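Local coordinates for glutathione synthetase-like effector 30 (Gpa-GSS30-apo) (Globodera pallida, PDB 5OET), which probably acts as a plant-parasitic nematode effector derived from a housekeeping glutathione synthetase, the ATP-dependent ligase that joins glycine to gamma-glutamylcysteine, at residues D106-M111 and L475-C480; R117-Y122 and A344-K349; V184-G189 and R350-F355. All coordinates share one frame; numbering follows the deposited sequence.

Contact 1: D106-M111 and L475-C480; sequences DVQKAM and LGIFGC
Gln-108 lies against Ile-477, the two side chains alongside and running in opposite senses. Ile-477 CB and CG2 sit over one face of the Gln-108 amide, toward its nitrogen: NE2 is 3.6 Å from CB and 3.5 Å from CG2, and CG2 also rests on Gln-108 CG. CG anti to the backbone N (chi1 -162°) takes the glutamine out to the strand, and the bend at chi2 turns the amide flat against Ile-477. The carbonyl Ile-477 O lies over the same face, 3.6 Å from Gln-108 CD; this is not a hydrogen bond, and none crosses here.

Gly-479, without a side chain, leaves room for Gln-108 CG beside it. This is helix-on-sheet packing: the axes of 106-111 and 475-480 cross at -46° and come within 8.6 Å, on one face of the large mixed sheet of the glutathione synthetase fold. Gln-165, Ala-167 and Thr-496 from the two flanking strands frame Gln-108. Phe-478 points away from this helix and packs on Thr-225 and Met-228 of helix 225-240.

The strand is held by backbone hydrogen bonds on both flanks, Ile-477 to Ala-167 and Phe-478 to Gly-497 among them. Farther along, Cys-480 forms a disulfide with Cys-164. Lys-109, turned away from the strand, makes a cation-pi contact with Phe-493, while Val-107 packs against helix 373-380.

Contact 2: R117-Y122 and A344-K349; sequences RASCDY and ALSHTK
The Tyr-122 ring meets Leu-345 with its edge: CD2 of the leucine lies near the ring plane, 3.8 Å from Tyr-122 CE1, and the leucine comes in perpendicular to the tyrosine side chain. CG anti to the backbone N (chi1 -170°) brings the CE1 edge of Tyr-122 to the leucine methyl. Val-145 and Leu-148 of helix 141-150 also touch the tyrosine, and its OH is hydrogen-bonded to Asp-149 OD1. The same helix packs on Leu-345 through Ile-141 and Leu-144. The second flat group, the His-347 imidazole, meets the ring of Tyr-115 with the planes about 35° apart.

Beside the tyrosine-leucine contact lies a buried polar cluster. Ser-119 OG and Ser-346 OG are 2.7 Å apart, and Ser-346 OG is 2.9 Å from His-347 ND1. Ser-119 OG, His-347 ND1 and the carbonyl Phe-343 O are competing partners for the Ser-346 hydroxyl, and which of them takes its one proton is not settled. Two main-chain carbonyls complete the cluster: Tyr-115 O is hydrogen-bonded to Ser-119 OG, and Phe-343 O is also within bonding reach of His-347 ND1. Gln-165 holds the other nitrogen of the imidazole, NE2, which should help fix the rotation of the ring.

Each segment spans a junction between helices. Helix 98-119 ends at Ser-119 and Asp-121 N-caps the next helix, which starts at Tyr-122; across from it, a type I beta turn from Leu-345 to Thr-348 closes helix 342-345, and Thr-348 OG1 caps Met-351 N. The arrangement is two helix-to-helix turns packed together, each with an N-cap side chain.

Contact 3: V184-G189 and R350-F355; sequences VEVNTG and RMQQVF
A classic beta bulge in strand 179-188, where Val-184 and Glu-185 both face Asp-168 of the neighbouring strand, supplies the carboxylate that meets Gln-352 on helix 349-354. Glu-185 leaves the backbone on the side away from the helix, but its chain bends at chi2 (66°) and swings the carboxylate back. There Gln-352 NE2 donates to Glu-185 OE2 over 2.8 Å, on the syn side, with a bent N-H...O angle of 136°. Glu-185 OE2 is also 2.7 Å from Gln-352 OE1, so the exact setting of the amide is best read with caution. NE2 has weak bonds besides to His-347 O and Thr-348 O.

The same OE2 takes a second bond on its anti side, from Val-186 N at 3.0 Å, and both donors approach from one face of the carboxylate. Val-186 N also makes a weak bond to Gln-352 OE1 (3.3 Å). Val-186 CG2 stands over the flat face of the Gln-352 amide, 3.3 Å from its CD. Tyr-115 of helix 98-119 touches both Val-186 and Gln-352. Through Gln-352 the short helix thus packs on the bulged strand 179-188, partner of strand 160-173 in the large mixed sheet.

Contacts 1 and 2 both draw on helix 98-119, with their centres about 17 Å apart and no direct touch: the helix packs on the large sheet in contact 1, and its end meets the 344-349 turn in contact 2. Contact 3 reaches the same sheet, its centre about 13 Å from that of contact 1. Contacts 2 and 3 are neighbours, with centres about 9 Å apart. They touch where His-347 O lies 3.0 Å from Gln-352 NE2, a probable though weak hydrogen bond, and where His-347 packs on Thr-188. Tyr-115 bridges them, touching His-347, Val-186 and Gln-352. The magnesium ligands, His-406 and Glu-426, belong to none of the three contacts.

Contact 1: D106-M111 and L475-C480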
loop_
_atom_site.group_PDB
_atom_site.type_symbol
_atom_site.label_atom_id
_atom_site.label_comp_id
_atom_site.label_asym_id
_atom_site.label_seq_id
_atom_site.Cartn_x
_atom_site.Cartn_y
_atom_site.Cartn_z
ATOM N N ASP A 106 -25.805 3.818 -15.104
ATOM C CA ASP A 106 -26.358 4.517 -16.269
ATOM C C ASP A 106 -26.966 5.891 -15.964
ATOM O O ASP A 106 -26.963 6.764 -16.826
ATOM C CB ASP A 106 -27.429 3.654 -16.977
ATOM C CG ASP A 106 -26.841 2.444 -17.721
ATOM O OD1 ASP A 106 -25.654 2.508 -18.142
ATOM O OD2 ASP A 106 -27.574 1.423 -17.874
ATOM N N VAL A 107 -27.497 6.076 -14.756
ATOM C CA VAL A 107 -28.208 7.310 -14.413
ATOM C C VAL A 107 -27.264 8.413 -13.892
ATOM O O VAL A 107 -27.680 9.574 -13.716
ATOM C CB VAL A 107 -29.373 7.021 -13.431
ATOM C CG1 VAL A 107 -28.889 6.815 -11.996
ATOM C CG2 VAL A 107 -30.421 8.112 -13.509
ATOM N N GLN A 108 -25.991 8.062 -13.673
ATOM C CA GLN A 108 -25.023 8.993 -13.088
ATOM C C GLN A 108 -24.834 10.242 -13.925
ATOM O O GLN A 108 -24.806 11.330 -13.383
ATOM C CB GLN A 108 -23.661 8.319 -12.831
ATOM C CG GLN A 108 -22.769 9.084 -11.852
ATOM C CD GLN A 108 -23.433 9.339 -10.489
ATOM O OE1 GLN A 108 -23.072 10.281 -9.788
ATOM N NE2 GLN A 108 -24.412 8.495 -10.109
ATOM N N LYS A 109 -24.729 10.093 -15.241
ATOM C CA LYS A 109 -24.637 11.256 -16.141
ATOM C C LYS A 109 -25.818 12.233 -15.909
ATOM O O LYS A 109 -25.621 13.436 -15.709
ATOM C CB LYS A 109 -24.580 10.785 -17.598
ATOM C CG LYS A 109 -24.126 11.821 -18.608
ATOM C CD LYS A 109 -24.552 11.426 -20.022
ATOM C CE LYS A 109 -24.385 12.564 -21.022
ATOM N NZ LYS A 109 -22.948 12.866 -21.311
ATOM N N ALA A 110 -27.033 11.690 -15.900
ATOM C CA ALA A 110 -28.249 12.464 -15.610
ATOM C C ALA A 110 -28.222 13.117 -14.234
ATOM O O ALA A 110 -28.666 14.253 -14.050
ATOM C CB ALA A 110 -29.468 11.562 -15.708
ATOM N N MET A 111 -27.721 12.377 -13.264
ATOM C CA MET A 111 -27.695 12.836 -11.883
ATOM C C MET A 111 -26.738 14.038 -11.698
ATOM O O MET A 111 -27.074 15.011 -11.014
ATOM C CB MET A 111 -27.310 11.688 -10.955
ATOM C CG MET A 111 -27.999 11.779 -9.613
ATOM S SD MET A 111 -29.634 11.045 -9.684
ATOM C CE MET A 111 -30.474 12.093 -8.467
ATOM N N LEU A 475 -24.571 0.768 -2.464
ATOM C CA LEU A 475 -23.804 1.031 -3.690
ATOM C C LEU A 475 -23.590 2.520 -3.904
ATOM O O LEU A 475 -24.544 3.259 -3.969
ATOM C CB LEU A 475 -24.590 0.489 -4.877
ATOM C CG LEU A 475 -24.029 0.623 -6.282
ATOM C CD1 LEU A 475 -22.796 -0.253 -6.470
ATOM C CD2 LEU A 475 -25.128 0.256 -7.268
ATOM N N GLY A 476 -22.341 2.950 -4.031
ATOM C CA GLY A 476 -22.011 4.350 -4.329
ATOM C C GLY A 476 -21.476 4.477 -5.741
ATOM O O GLY A 476 -20.502 3.816 -6.086
ATOM N N ILE A 477 -22.104 5.303 -6.566
ATOM C CA ILE A 477 -21.607 5.542 -7.906
ATOM C C ILE A 477 -20.920 6.905 -7.980
ATOM O O ILE A 477 -21.557 7.927 -7.722
ATOM C CB ILE A 477 -22.747 5.515 -8.931
ATOM C CG1 ILE A 477 -23.479 4.170 -8.903
ATOM C CG2 ILE A 477 -22.212 5.816 -10.324
ATOM C CD1 ILE A 477 -22.625 2.962 -9.231
ATOM N N PHE A 478 -19.647 6.907 -8.367
ATOM C CA PHE A 478 -18.887 8.133 -8.616
ATOM C C PHE A 478 -19.019 8.668 -10.036
ATOM O O PHE A 478 -18.999 7.906 -10.981
ATOM C CB PHE A 478 -17.396 7.881 -8.390
ATOM C CG PHE A 478 -17.041 7.583 -6.976
ATOM C CD1 PHE A 478 -16.758 8.610 -6.091
ATOM C CD2 PHE A 478 -16.967 6.273 -6.533
ATOM C CE1 PHE A 478 -16.405 8.346 -4.783
ATOM C CE2 PHE A 478 -16.630 5.997 -5.213
ATOM C CZ PHE A 478 -16.342 7.033 -4.334
ATOM N N GLY A 479 -19.095 9.988 -10.168
ATOM C CA GLY A 479 -18.922 10.669 -11.459
ATOM C C GLY A 479 -18.523 12.132 -11.299
ATOM O O GLY A 479 -18.928 12.786 -10.336
ATOM N N CYS A 480 -17.731 12.645 -12.238
ATOM C CA CYS A 480 -17.328 14.055 -12.210
ATOM C C CYS A 480 -17.654 14.795 -13.484
ATOM O O CYS A 480 -17.656 14.231 -14.559
ATOM C CB CYS A 480 -15.830 14.236 -11.950
ATOM S SG CYS A 480 -15.197 13.440 -10.480
#

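Contact 2: R117-Y122 and A344-K349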
loop_
_atom_site.group_PDB
_atom_site.type_symbol
_atom_site.label_atom_id
_atom_site.label_comp_id
_atom_site.label_asym_id
_atom_site.label_seq_id
_atom_site.Cartn_x
_atom_site.Cartn_y
_atom_site.Cartn_z
ATOM N N ARG A 117 -27.052 21.896 -12.981
ATOM C CA ARG A 117 -27.981 22.911 -13.502
ATOM C C ARG A 117 -28.804 23.599 -12.422
ATOM O O ARG A 117 -29.077 24.791 -12.513
ATOM C CB ARG A 117 -28.905 22.284 -14.532
ATOM C CG ARG A 117 -28.180 21.897 -15.804
ATOM C CD ARG A 117 -29.068 21.103 -16.759
ATOM N NE ARG A 117 -28.291 20.515 -17.846
ATOM C CZ ARG A 117 -28.789 19.790 -18.851
ATOM N NH1 ARG A 117 -30.094 19.537 -18.940
ATOM N NH2 ARG A 117 -27.966 19.305 -19.785
ATOM N N ALA A 118 -29.201 22.849 -11.407
ATOM C CA ALA A 118 -29.784 23.441 -10.202
ATOM C C ALA A 118 -28.815 24.379 -9.485
ATOM O O ALA A 118 -29.228 25.390 -8.944
ATOM C CB ALA A 118 -30.224 22.356 -9.252
ATOM N N SER A 119 -27.534 24.024 -9.476
ATOM C CA SER A 119 -26.479 24.852 -8.880
ATOM C C SER A 119 -26.157 26.131 -9.657
ATOM O O SER A 119 -25.686 27.102 -9.074
ATOM C CB SER A 119 -25.213 24.019 -8.677
ATOM O OG SER A 119 -25.494 22.921 -7.826
ATOM N N CYS A 120 -26.423 26.127 -10.962
ATOM C CA CYS A 120 -26.366 27.337 -11.809
ATOM C C CYS A 120 -27.567 28.289 -11.668
ATOM O O CYS A 120 -27.607 29.295 -12.354
ATOM C CB CYS A 120 -26.242 26.939 -13.296
ATOM S SG CYS A 120 -24.762 25.984 -13.724
ATOM N N ASP A 121 -28.539 27.972 -10.812
ATOM C CA ASP A 121 -29.791 28.745 -10.679
ATOM C C ASP A 121 -30.007 29.085 -9.201
ATOM O O ASP A 121 -30.833 28.462 -8.530
ATOM C CB ASP A 121 -30.974 27.932 -11.249
ATOM C CG ASP A 121 -32.272 28.765 -11.408
ATOM O OD1 ASP A 121 -32.339 29.929 -10.936
ATOM O OD2 ASP A 121 -33.242 28.242 -12.019
ATOM N N TYR A 122 -29.251 30.076 -8.719
ATOM C CA TYR A 122 -29.277 30.497 -7.311
ATOM C C TYR A 122 -30.681 30.871 -6.801
ATOM O O TYR A 122 -31.062 30.509 -5.679
ATOM C CB TYR A 122 -28.328 31.681 -7.074
ATOM C CG TYR A 122 -28.100 32.045 -5.609
ATOM C CD1 TYR A 122 -27.917 31.058 -4.631
ATOM C CD2 TYR A 122 -28.023 33.366 -5.203
ATOM C CE1 TYR A 122 -27.692 31.378 -3.301
ATOM C CE2 TYR A 122 -27.786 33.700 -3.868
ATOM C CZ TYR A 122 -27.622 32.697 -2.922
ATOM O OH TYR A 122 -27.388 32.979 -1.594
ATOM N N ALA A 344 -23.000 23.111 -2.097
ATOM C CA ALA A 344 -23.439 22.688 -0.767
ATOM C C ALA A 344 -24.921 22.988 -0.521
ATOM O O ALA A 344 -25.591 22.218 0.170
ATOM C CB ALA A 344 -22.597 23.344 0.313
ATOM N N LEU A 345 -25.414 24.097 -1.075
ATOM C CA LEU A 345 -26.836 24.441 -1.016
ATOM C C LEU A 345 -27.703 23.488 -1.888
ATOM O O LEU A 345 -28.807 23.105 -1.500
ATOM C CB LEU A 345 -27.032 25.912 -1.428
ATOM C CG LEU A 345 -28.387 26.571 -1.172
ATOM C CD1 LEU A 345 -28.760 26.548 0.298
ATOM C CD2 LEU A 345 -28.371 28.003 -1.679
ATOM N N SER A 346 -27.194 23.084 -3.047
ATOM C CA SER A 346 -27.939 22.162 -3.916
ATOM C C SER A 346 -27.857 20.691 -3.486
ATOM O O SER A 346 -28.452 19.838 -4.138
ATOM C CB SER A 346 -27.489 22.306 -5.382
ATOM O OG SER A 346 -26.303 21.580 -5.652
ATOM N N HIS A 347 -27.124 20.379 -2.421
ATOM C CA HIS A 347 -27.029 18.990 -1.941
ATOM C C HIS A 347 -27.541 18.808 -0.514
ATOM O O HIS A 347 -27.311 17.785 0.121
ATOM C CB HIS A 347 -25.587 18.499 -2.073
ATOM C CG HIS A 347 -25.174 18.242 -3.483
ATOM N ND1 HIS A 347 -25.122 19.237 -4.438
ATOM C CD2 HIS A 347 -24.812 17.100 -4.105
ATOM C CE1 HIS A 347 -24.728 18.716 -5.585
ATOM N NE2 HIS A 347 -24.539 17.418 -5.411
ATOM N N THR A 348 -28.269 19.788 -0.005
ATOM C CA THR A 348 -28.988 19.556 1.228
ATOM C C THR A 348 -29.983 18.439 0.988
ATOM O O THR A 348 -30.370 18.150 -0.149
ATOM C CB THR A 348 -29.748 20.809 1.738
ATOM O OG1 THR A 348 -30.777 21.186 0.808
ATOM C CG2 THR A 348 -28.784 21.975 1.980
ATOM N N LYS A 349 -30.399 17.813 2.072
ATOM C CA LYS A 349 -31.400 16.762 2.002
ATOM C C LYS A 349 -32.768 17.375 1.746
ATOM O O LYS A 349 -33.640 16.706 1.220
ATOM C CB LYS A 349 -31.413 15.937 3.284
ATOM C CG LYS A 349 -31.578 14.441 3.088
ATOM C CD LYS A 349 -30.850 13.712 4.206
ATOM C CE LYS A 349 -29.330 13.779 4.041
ATOM N NZ LYS A 349 -28.710 14.050 5.363
#

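Contact 3: V184-G189 and R350-F355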
loop_
_atom_site.group_PDB
_atom_site.type_symbol
_atom_site.label_atom_id
_atom_site.label_comp_id
_atom_site.label_asym_id
_atom_site.label_seq_id
_atom_site.Cartn_x
_atom_site.Cartn_y
_atom_site.Cartn_z
ATOM N N VAL A 184 -30.313 6.554 -1.862
ATOM C CA VAL A 184 -30.305 6.867 -0.437
ATOM C C VAL A 184 -29.881 8.318 -0.203
ATOM O O VAL A 184 -30.426 8.973 0.666
ATOM C CB VAL A 184 -29.359 5.902 0.321
ATOM C CG1 VAL A 184 -29.341 6.207 1.814
ATOM C CG2 VAL A 184 -29.776 4.461 0.071
ATOM N N GLU A 185 -28.917 8.810 -0.984
ATOM C CA GLU A 185 -28.237 10.082 -0.716
ATOM C C GLU A 185 -27.400 10.512 -1.935
ATOM O O GLU A 185 -27.049 9.692 -2.781
ATOM C CB GLU A 185 -27.337 9.895 0.535
ATOM C CG GLU A 185 -26.359 11.017 0.927
ATOM C CD GLU A 185 -27.041 12.320 1.371
ATOM O OE1 GLU A 185 -26.688 12.870 2.447
ATOM O OE2 GLU A 185 -27.908 12.848 0.646
ATOM N N VAL A 186 -27.133 11.812 -2.034
ATOM C CA VAL A 186 -26.076 12.353 -2.905
ATOM C C VAL A 186 -25.098 13.188 -2.080
ATOM O O VAL A 186 -25.486 13.885 -1.150
ATOM C CB VAL A 186 -26.608 13.190 -4.089
ATOM C CG1 VAL A 186 -27.178 12.278 -5.147
ATOM C CG2 VAL A 186 -27.668 14.199 -3.666
ATOM N N ASN A 187 -23.826 13.075 -2.428
ATOM C CA ASN A 187 -22.736 13.737 -1.732
ATOM C C ASN A 187 -21.847 14.435 -2.740
ATOM O O ASN A 187 -21.665 13.944 -3.860
ATOM C CB ASN A 187 -21.893 12.711 -0.992
ATOM C CG ASN A 187 -22.704 11.889 -0.035
ATOM O OD1 ASN A 187 -23.178 12.403 0.977
ATOM N ND2 ASN A 187 -22.887 10.601 -0.361
ATOM N N THR A 188 -21.296 15.574 -2.331
ATOM C CA THR A 188 -20.269 16.273 -3.102
ATOM C C THR A 188 -19.296 16.926 -2.128
ATOM O O THR A 188 -19.514 16.889 -0.928
ATOM C CB THR A 188 -20.897 17.314 -4.084
ATOM O OG1 THR A 188 -19.922 17.719 -5.043
ATOM C CG2 THR A 188 -21.449 18.552 -3.371
ATOM N N GLY A 189 -18.231 17.520 -2.643
ATOM C CA GLY A 189 -17.242 18.159 -1.791
ATOM C C GLY A 189 -16.260 17.152 -1.244
ATOM O O GLY A 189 -15.636 16.425 -2.015
ATOM N N ARG A 350 -32.954 18.632 2.139
ATOM C CA ARG A 350 -34.130 19.409 1.753
ATOM C C ARG A 350 -34.330 19.423 0.226
ATOM O O ARG A 350 -35.417 19.199 -0.276
ATOM C CB ARG A 350 -33.990 20.834 2.293
ATOM C CG ARG A 350 -35.005 21.864 1.809
ATOM C CD ARG A 350 -36.421 21.412 2.035
ATOM N NE ARG A 350 -37.375 22.384 1.518
ATOM C CZ ARG A 350 -38.694 22.207 1.468
ATOM N NH1 ARG A 350 -39.244 21.089 1.892
ATOM N NH2 ARG A 350 -39.470 23.167 0.990
ATOM N N MET A 351 -33.252 19.671 -0.488
ATOM C CA MET A 351 -33.261 19.801 -1.933
ATOM C C MET A 351 -33.514 18.477 -2.596
ATOM O O MET A 351 -34.181 18.400 -3.604
ATOM C CB MET A 351 -31.894 20.324 -2.388
ATOM C CG MET A 351 -31.802 20.701 -3.852
ATOM S SD MET A 351 -32.725 22.194 -4.142
ATOM C CE MET A 351 -34.307 21.585 -4.755
ATOM N N GLN A 352 -32.934 17.432 -2.028
ATOM C CA GLN A 352 -33.121 16.085 -2.533
ATOM C C GLN A 352 -34.584 15.696 -2.397
ATOM O O GLN A 352 -35.173 15.111 -3.305
ATOM C CB GLN A 352 -32.209 15.124 -1.782
ATOM C CG GLN A 352 -30.723 15.378 -2.052
ATOM C CD GLN A 352 -29.817 14.573 -1.145
ATOM O OE1 GLN A 352 -29.927 13.356 -1.062
ATOM N NE2 GLN A 352 -28.903 15.254 -0.466
ATOM N N GLN A 353 -35.170 16.065 -1.267
ATOM C CA GLN A 353 -36.594 15.877 -1.025
ATOM C C GLN A 353 -37.428 16.755 -1.952
ATOM O O GLN A 353 -38.454 16.308 -2.450
ATOM C CB GLN A 353 -36.923 16.145 0.454
ATOM C CG GLN A 353 -38.383 15.962 0.855
ATOM C CD GLN A 353 -39.119 17.271 1.067
ATOM O OE1 GLN A 353 -38.619 18.173 1.734
ATOM N NE2 GLN A 353 -40.315 17.379 0.504
ATOM N N VAL A 354 -36.988 17.989 -2.196
ATOM C CA VAL A 354 -37.677 18.876 -3.153
ATOM C C VAL A 354 -37.671 18.313 -4.579
ATOM O O VAL A 354 -38.638 18.492 -5.289
ATOM C CB VAL A 354 -37.143 20.337 -3.104
ATOM C CG1 VAL A 354 -37.679 21.182 -4.266
ATOM C CG2 VAL A 354 -37.515 21.005 -1.780
ATOM N N PHE A 355 -36.619 17.612 -4.987
ATOM C CA PHE A 355 -36.589 17.004 -6.332
ATOM C C PHE A 355 -37.579 15.850 -6.540
ATOM O O PHE A 355 -37.813 15.463 -7.674
ATOM C CB PHE A 355 -35.170 16.531 -6.710
ATOM C CG PHE A 355 -34.247 17.652 -7.124
ATOM C CD1 PHE A 355 -34.625 18.563 -8.091
ATOM C CD2 PHE A 355 -33.005 17.788 -6.553
ATOM C CE1 PHE A 355 -33.782 19.579 -8.466
ATOM C CE2 PHE A 355 -32.151 18.811 -6.935
ATOM C CZ PHE A 355 -32.538 19.706 -7.889
#